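Side-chain contacts in response regulator FixJ (Bradyrhizobium japonicum, PDB 5XSO), which induces expression of the nitrogen-fixation regulators nifA and fixK once it has been activated by FixL: residues A[16-21]-A[85-90]; A[111-116]-A[120-125]; A[168-173]-A[182-187]. One frame throughout, in Å; residues are numbered along the deposited sequence.

Contact 1: A[16-21]-A[85-90]; sequences HIYVID and SPFPIL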
# COMPACT_ATOMS: atom_id res chain seq x y z
N HIS A 16 8.71 -13.62 2.70
CA HIS A 16 9.54 -13.47 1.51
C HIS A 16 10.16 -12.08 1.47
O HIS A 16 9.51 -11.10 1.81
CB HIS A 16 8.76 -13.70 0.22
CG HIS A 16 9.65 -14.11 -0.90
ND1 HIS A 16 10.13 -15.40 -1.04
CD2 HIS A 16 10.25 -13.39 -1.88
CE1 HIS A 16 10.94 -15.47 -2.08
NE2 HIS A 16 11.03 -14.26 -2.61
N ILE A 17 11.43 -12.01 1.07
CA ILE A 17 12.18 -10.74 1.06
C ILE A 17 12.60 -10.45 -0.37
O ILE A 17 13.15 -11.32 -1.06
CB ILE A 17 13.43 -10.79 1.97
CG1 ILE A 17 13.14 -11.41 3.36
CG2 ILE A 17 14.08 -9.34 2.10
CD1 ILE A 17 12.02 -10.67 4.08
N TYR A 18 12.39 -9.21 -0.82
CA TYR A 18 12.84 -8.79 -2.14
C TYR A 18 14.04 -7.88 -1.90
O TYR A 18 13.88 -6.74 -1.44
CB TYR A 18 11.73 -8.09 -2.92
CG TYR A 18 10.58 -9.01 -3.23
CD1 TYR A 18 10.77 -10.13 -4.04
CD2 TYR A 18 9.33 -8.81 -2.65
CE1 TYR A 18 9.72 -11.00 -4.32
CE2 TYR A 18 8.24 -9.70 -2.92
CZ TYR A 18 8.47 -10.79 -3.74
OH TYR A 18 7.46 -11.69 -4.01
N VAL A 19 15.24 -8.37 -2.22
CA VAL A 19 16.48 -7.60 -2.01
C VAL A 19 16.82 -6.83 -3.28
O VAL A 19 16.91 -7.43 -4.37
CB VAL A 19 17.64 -8.54 -1.63
CG1 VAL A 19 18.98 -7.76 -1.57
CG2 VAL A 19 17.36 -9.22 -0.26
N ILE A 20 17.09 -5.53 -3.14
CA ILE A 20 17.44 -4.69 -4.27
C ILE A 20 18.76 -4.03 -3.94
O ILE A 20 18.82 -3.16 -3.05
CB ILE A 20 16.38 -3.62 -4.58
CG1 ILE A 20 15.01 -4.27 -4.80
CG2 ILE A 20 16.84 -2.83 -5.78
CD1 ILE A 20 13.86 -3.23 -4.94
N ASP A 21 19.84 -4.48 -4.58
CA ASP A 21 21.14 -3.90 -4.25
C ASP A 21 22.07 -4.12 -5.43
O ASP A 21 22.14 -5.23 -5.95
CB ASP A 21 21.76 -4.53 -2.99
CG ASP A 21 22.81 -3.64 -2.36
OD1 ASP A 21 23.69 -3.10 -3.08
OD2 ASP A 21 22.73 -3.43 -1.13
N SER A 85 1.37 -0.63 -4.06
CA SER A 85 1.93 -1.85 -3.49
C SER A 85 1.72 -1.89 -1.98
O SER A 85 2.07 -0.93 -1.29
CB SER A 85 3.43 -1.95 -3.78
OG SER A 85 3.91 -3.25 -3.46
N PRO A 86 1.22 -2.99 -1.43
CA PRO A 86 1.19 -3.15 0.03
C PRO A 86 2.50 -3.66 0.63
O PRO A 86 2.57 -3.85 1.85
CB PRO A 86 0.07 -4.19 0.21
CG PRO A 86 0.17 -5.03 -1.02
CD PRO A 86 0.71 -4.18 -2.14
N PHE A 87 3.54 -3.83 -0.15
CA PHE A 87 4.79 -4.39 0.41
C PHE A 87 5.46 -3.37 1.32
O PHE A 87 5.69 -2.23 0.90
CB PHE A 87 5.78 -4.71 -0.70
CG PHE A 87 5.36 -5.79 -1.66
CD1 PHE A 87 6.26 -6.21 -2.63
CD2 PHE A 87 4.09 -6.37 -1.63
CE1 PHE A 87 5.89 -7.20 -3.58
CE2 PHE A 87 3.74 -7.35 -2.54
CZ PHE A 87 4.63 -7.76 -3.52
N PRO A 88 5.85 -3.73 2.54
CA PRO A 88 6.66 -2.80 3.33
C PRO A 88 8.07 -2.68 2.74
O PRO A 88 8.61 -3.65 2.17
CB PRO A 88 6.70 -3.45 4.73
CG PRO A 88 6.55 -4.94 4.46
CD PRO A 88 5.67 -5.04 3.21
N ILE A 89 8.66 -1.50 2.89
CA ILE A 89 10.00 -1.26 2.35
C ILE A 89 10.96 -0.80 3.47
O ILE A 89 10.68 0.17 4.18
CB ILE A 89 9.98 -0.22 1.22
CG1 ILE A 89 9.03 -0.68 0.10
CG2 ILE A 89 11.43 -0.03 0.70
CD1 ILE A 89 8.54 0.47 -0.81
N LEU A 90 12.10 -1.48 3.58
CA LEU A 90 13.20 -1.05 4.44
C LEU A 90 14.36 -0.55 3.56
O LEU A 90 14.67 -1.16 2.52
CB LEU A 90 13.72 -2.22 5.31
CG LEU A 90 12.62 -2.97 6.07
CD1 LEU A 90 13.27 -4.12 6.87
CD2 LEU A 90 11.90 -1.95 7.04

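Contact 2: A[111-116]-A[120-125]; sequences DFLEKP and DRLTAM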
# COMPACT_ATOMS: atom_id res chain seq x y z
N ASP A 111 11.23 1.81 7.57
CA ASP A 111 12.34 2.12 8.48
C ASP A 111 13.62 2.06 7.63
O ASP A 111 13.56 1.74 6.43
CB ASP A 111 12.32 1.12 9.67
CG ASP A 111 12.98 1.67 10.95
OD1 ASP A 111 13.72 2.67 10.88
OD2 ASP A 111 12.79 1.07 12.05
N PHE A 112 14.77 2.35 8.24
CA PHE A 112 16.05 2.35 7.54
C PHE A 112 17.09 1.70 8.43
O PHE A 112 16.91 1.59 9.67
CB PHE A 112 16.47 3.78 7.14
CG PHE A 112 16.94 4.59 8.32
CD1 PHE A 112 18.28 4.70 8.61
CD2 PHE A 112 16.01 5.21 9.16
CE1 PHE A 112 18.71 5.44 9.72
CE2 PHE A 112 16.45 5.95 10.28
CZ PHE A 112 17.78 6.06 10.58
N LEU A 113 18.21 1.31 7.83
CA LEU A 113 19.34 0.78 8.58
C LEU A 113 20.61 1.45 8.11
O LEU A 113 20.89 1.46 6.91
CB LEU A 113 19.48 -0.77 8.34
CG LEU A 113 18.69 -1.65 9.29
CD1 LEU A 113 18.82 -3.16 8.98
CD2 LEU A 113 19.20 -1.39 10.71
N GLU A 114 21.37 2.01 9.05
CA GLU A 114 22.67 2.56 8.70
C GLU A 114 23.69 1.44 8.65
O GLU A 114 23.86 0.73 9.65
CB GLU A 114 23.12 3.64 9.71
CG GLU A 114 24.45 4.23 9.28
CD GLU A 114 25.00 5.30 10.27
OE1 GLU A 114 26.15 5.21 10.68
OE2 GLU A 114 24.24 6.24 10.55
N LYS A 115 24.38 1.28 7.51
CA LYS A 115 25.42 0.26 7.39
C LYS A 115 26.69 0.70 8.12
O LYS A 115 26.98 1.90 8.21
CB LYS A 115 25.75 0.02 5.92
CG LYS A 115 24.51 -0.48 5.06
CD LYS A 115 24.70 -0.19 3.58
CE LYS A 115 25.87 -1.00 3.06
NZ LYS A 115 26.01 -0.86 1.58
N PRO A 116 27.48 -0.24 8.63
CA PRO A 116 27.19 -1.69 8.68
C PRO A 116 26.17 -1.96 9.78
O PRO A 116 26.18 -1.27 10.80
CB PRO A 116 28.55 -2.30 9.03
CG PRO A 116 29.21 -1.22 9.91
CD PRO A 116 28.78 0.10 9.23
N ASP A 120 20.85 -9.55 13.04
CA ASP A 120 19.62 -9.69 13.81
C ASP A 120 18.82 -8.41 13.86
O ASP A 120 17.59 -8.46 14.08
CB ASP A 120 19.92 -10.14 15.24
CG ASP A 120 20.29 -11.60 15.35
OD1 ASP A 120 20.27 -12.40 14.35
OD2 ASP A 120 20.66 -11.96 16.49
N ARG A 121 19.48 -7.25 13.72
CA ARG A 121 18.73 -6.01 13.65
C ARG A 121 17.87 -5.97 12.39
O ARG A 121 16.71 -5.51 12.44
CB ARG A 121 19.69 -4.82 13.68
CG ARG A 121 19.00 -3.48 13.58
CD ARG A 121 18.79 -2.89 14.90
NE ARG A 121 18.67 -1.43 14.81
CZ ARG A 121 17.51 -0.78 14.72
NH1 ARG A 121 16.38 -1.47 14.70
NH2 ARG A 121 17.49 0.55 14.65
N LEU A 122 18.41 -6.44 11.26
CA LEU A 122 17.61 -6.51 10.04
C LEU A 122 16.46 -7.49 10.21
O LEU A 122 15.31 -7.19 9.88
CB LEU A 122 18.46 -6.95 8.85
CG LEU A 122 17.73 -7.06 7.51
CD1 LEU A 122 16.91 -5.77 7.17
CD2 LEU A 122 18.78 -7.43 6.42
N THR A 123 16.74 -8.70 10.73
CA THR A 123 15.66 -9.69 10.70
C THR A 123 14.55 -9.31 11.68
O THR A 123 13.37 -9.46 11.36
CB THR A 123 16.20 -11.11 10.97
OG1 THR A 123 16.98 -11.12 12.15
CG2 THR A 123 17.06 -11.64 9.78
N ALA A 124 14.90 -8.71 12.83
CA ALA A 124 13.86 -8.18 13.72
C ALA A 124 13.06 -7.06 13.05
O ALA A 124 11.85 -6.93 13.29
CB ALA A 124 14.49 -7.63 15.00
N MET A 125 13.72 -6.21 12.28
CA MET A 125 12.99 -5.14 11.62
C MET A 125 12.06 -5.70 10.57
O MET A 125 10.95 -5.19 10.37
CB MET A 125 13.98 -4.14 11.01
CG MET A 125 13.38 -2.92 10.32
SD MET A 125 14.76 -1.86 9.75
CE MET A 125 15.35 -1.22 11.30
O HOH W 1 14.37 0.69 14.29

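Contact 3: A[168-173]-A[182-187]; sequences LSNKLI and RTIEVY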
# COMPACT_ATOMS: atom_id res chain seq x y z
N LEU A 168 -26.97 14.09 6.08
CA LEU A 168 -28.00 14.97 5.51
C LEU A 168 -29.30 14.24 5.28
O LEU A 168 -29.33 13.06 4.90
CB LEU A 168 -27.53 15.57 4.16
CG LEU A 168 -26.27 16.40 4.23
CD1 LEU A 168 -26.05 17.05 2.81
CD2 LEU A 168 -26.30 17.46 5.31
N SER A 169 -30.39 14.97 5.49
CA SER A 169 -31.70 14.53 5.05
C SER A 169 -31.75 14.52 3.53
O SER A 169 -30.93 15.17 2.86
CB SER A 169 -32.80 15.49 5.60
OG SER A 169 -32.56 16.81 5.01
N ASN A 170 -32.77 13.84 2.97
CA ASN A 170 -32.97 13.92 1.52
C ASN A 170 -33.16 15.35 1.04
O ASN A 170 -32.67 15.73 -0.02
CB ASN A 170 -34.19 13.11 1.12
CG ASN A 170 -33.93 11.58 1.17
OD1 ASN A 170 -32.86 11.14 1.59
ND2 ASN A 170 -34.91 10.79 0.71
N LYS A 171 -33.92 16.17 1.80
CA LYS A 171 -34.13 17.56 1.39
C LYS A 171 -32.82 18.31 1.35
O LYS A 171 -32.55 19.11 0.43
CB LYS A 171 -35.11 18.19 2.38
CG LYS A 171 -35.35 19.70 2.20
CD LYS A 171 -36.67 20.11 2.85
CE LYS A 171 -36.67 19.89 4.35
NZ LYS A 171 -37.95 20.45 4.93
N LEU A 172 -31.95 18.06 2.32
CA LEU A 172 -30.68 18.75 2.32
C LEU A 172 -29.72 18.19 1.28
O LEU A 172 -28.88 18.95 0.75
CB LEU A 172 -29.99 18.73 3.69
CG LEU A 172 -30.66 19.60 4.79
CD1 LEU A 172 -30.01 19.31 6.10
CD2 LEU A 172 -30.51 21.08 4.42
N ILE A 173 -29.78 16.88 0.98
CA ILE A 173 -28.95 16.36 -0.11
C ILE A 173 -29.32 17.06 -1.42
O ILE A 173 -28.45 17.54 -2.16
CB ILE A 173 -29.08 14.83 -0.22
CG1 ILE A 173 -28.46 14.18 1.03
CG2 ILE A 173 -28.29 14.33 -1.52
CD1 ILE A 173 -28.65 12.57 1.08
N ARG A 182 -37.17 14.51 -6.35
CA ARG A 182 -37.75 13.23 -6.79
C ARG A 182 -36.71 12.22 -7.22
O ARG A 182 -37.08 11.04 -7.45
CB ARG A 182 -38.79 13.48 -7.91
CG ARG A 182 -38.17 13.52 -9.28
CD ARG A 182 -39.24 13.63 -10.38
NE ARG A 182 -40.00 14.88 -10.28
CZ ARG A 182 -39.57 16.06 -10.74
NH1 ARG A 182 -38.39 16.16 -11.34
NH2 ARG A 182 -40.33 17.14 -10.61
N THR A 183 -35.42 12.58 -7.29
CA THR A 183 -34.42 11.58 -7.69
C THR A 183 -33.58 11.10 -6.52
O THR A 183 -32.74 10.21 -6.73
CB THR A 183 -33.48 12.11 -8.81
OG1 THR A 183 -32.76 13.27 -8.35
CG2 THR A 183 -34.30 12.51 -10.07
N ILE A 184 -33.74 11.65 -5.31
CA ILE A 184 -32.83 11.28 -4.22
C ILE A 184 -32.96 9.80 -3.87
O ILE A 184 -31.95 9.08 -3.71
CB ILE A 184 -33.06 12.17 -2.99
CG1 ILE A 184 -32.80 13.67 -3.33
CG2 ILE A 184 -32.15 11.64 -1.77
CD1 ILE A 184 -31.35 14.02 -3.76
N GLU A 185 -34.19 9.32 -3.76
CA GLU A 185 -34.34 7.90 -3.42
C GLU A 185 -33.94 7.01 -4.57
O GLU A 185 -33.56 5.86 -4.34
CB GLU A 185 -35.78 7.58 -2.99
CG GLU A 185 -36.12 8.18 -1.64
CD GLU A 185 -35.49 7.40 -0.49
OE1 GLU A 185 -35.13 8.01 0.52
OE2 GLU A 185 -35.34 6.17 -0.61
N VAL A 186 -34.06 7.49 -5.82
CA VAL A 186 -33.56 6.69 -6.95
C VAL A 186 -32.07 6.50 -6.84
O VAL A 186 -31.55 5.38 -6.96
CB VAL A 186 -33.93 7.36 -8.29
CG1 VAL A 186 -33.30 6.57 -9.51
CG2 VAL A 186 -35.47 7.54 -8.38
N TYR A 187 -31.34 7.59 -6.59
CA TYR A 187 -29.92 7.48 -6.44
C TYR A 187 -29.55 6.68 -5.20
O TYR A 187 -28.59 5.90 -5.26
CB TYR A 187 -29.28 8.88 -6.38
CG TYR A 187 -29.35 9.62 -7.72
CD1 TYR A 187 -29.06 8.96 -8.93
CD2 TYR A 187 -29.73 10.96 -7.77
CE1 TYR A 187 -29.09 9.68 -10.20
CE2 TYR A 187 -29.79 11.68 -8.97
CZ TYR A 187 -29.47 11.02 -10.18
OH TYR A 187 -29.50 11.71 -11.36
O HOH W 2 -32.32 8.41 1.03

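Contact 1: A[16-21]-A[85-90]
Y18 and F87 meet ring to ring, with Y18 CE2 lying 3.5 Å from F87 CE1. The planes are tilted only 14° from each other, yet the rings have slid so far apart, 5.6 Å between centroids, that they barely overlap. The touch therefore falls on one side of each ring: CD2 and CE2 of Y18 against CD1 and CE1 of F87. Both side chains turn the same way, CG opposite the carbonyl carbon (chi1 -65° in Y18, -64° in F87), and this carries each ring out toward the other segment.

Each ring is held from elsewhere too. The hydroxyl of Y18 is tied to S58 O by a hydrogen bond, which limits how the phenol can swing, and L57 touches the same side chain. The F87 ring carries S85 OG over one face, toward the rim. That same oxygen accepts a weak bond from F87 N at 3.4 Å. M80 packs on both S85 and F87. With F87 cut back to an alanine, the CD2-CE2 side of Y18 and the side chain of M80 would each probably lose their aromatic neighbour, opening a gap where the ring stood.

Strand 61-65 runs between strands 16-20 and 89-93, and Y18 pairs with C61 and V63 through its backbone, so the ring pair reaches past that strand to the loop leading into 89-93. On this face of the CheY-like receiver domain's five-stranded parallel sheet I89 packs on helix 73-82; on the other, V19 packs on helix 24-36, and I17 on helices 24-36 and 119-138.

Contact 2: A[111-116]-A[120-125]
M125 reaches D111 and L113 because its chain runs extended through chi1 (-178°) and chi2, then bends at chi3 (-72°) and lays its methyl against the strand. This is the last strand-helix unit of the CheY-like receiver fold: strand 111-114 and helix 119-138 run antiparallel, their segment axes 10.0 Å apart.

The methyl of M125 is shared among several neighbours. CE sits 3.5 Å from D111 OD2, and it also approaches F112 O at 3.6 Å. L113 lies alongside M125, pointing the opposite way, and its two methyls part company. CD1 meets L122 CD1 at 3.7 Å, while CD2 touches both M125 CE and the aliphatic part of R121, 3.6 Å from R121 CG. The same CD2 stands over one face of the R121 guanidinium, toward its rim.

At the solvent-facing margin, R121 and D111 do not touch directly: R121 NH1 and D111 OD2 are 5.1 Å apart. A water joins them, lying in the guanidinium plane at its edge; it accepts from R121 NH1 at 3.0 Å and donates to D111 OD2 at 2.8 Å.

Contact 3: A[168-173]-A[182-187]
N170 and E185 form the polar half of this contact. N170 ND2 donates to E185 OE1 over 2.8 Å in a fairly straight bond (162°). The carboxylate oxygen lies within the amide plane of N170 and uses its anti lone pair, although the two flat groups are turned 43° from each other. E185 does not set out toward N170; a bend at chi2 (-75°) brings OE1 up to the amide. A water closes the ring, donating to N170 OD1 at 2.8 Å and to E185 OE1 at 2.9 Å. OE1 thus takes two hydrogens, and both ends of the amide are engaged, which is consistent with the amide being held in this one orientation.

The apolar half centres on I184. Its CG2 branch presses closely on the N170 amide, 3.4 Å from N170 CG, while its CD1, on the other branch, meets I173 CG2 at 3.8 Å. L164 of helix 155-166 also touches I173, and A174 and I179 touch I184.

Capping sets the start of the first helix: S169 is the N-cap, its OG accepting from L172 N at 3.0 Å.

Taken together, helix 170-177, the turn after it and helix 184-195 make the helix-turn-helix of a LuxR-family DNA-binding domain, and N170, I173, I184 and E185 clasp its two helices where both begin.

Overall arrangement
From the N terminus, strand 16-20 comes first, and contact 1 brings the chain back to it at 85-90, closing a long loop that takes in two further strands and three helices of the receiver domain. Contact 2 follows and closes only a short turn, folding helix 119-138 back along the edge strand 111-114. The two touch through L90, CD1 on helix 119-138 and CD2 on D111 of the edge strand, so they share one apolar layer between sheet and helix. Contact 3, its centre about 47 Å from that of contact 1, closes the short loop holding the rest of helix 170-177 and the turn before helix 184-195. The three run in series without nesting or crossing.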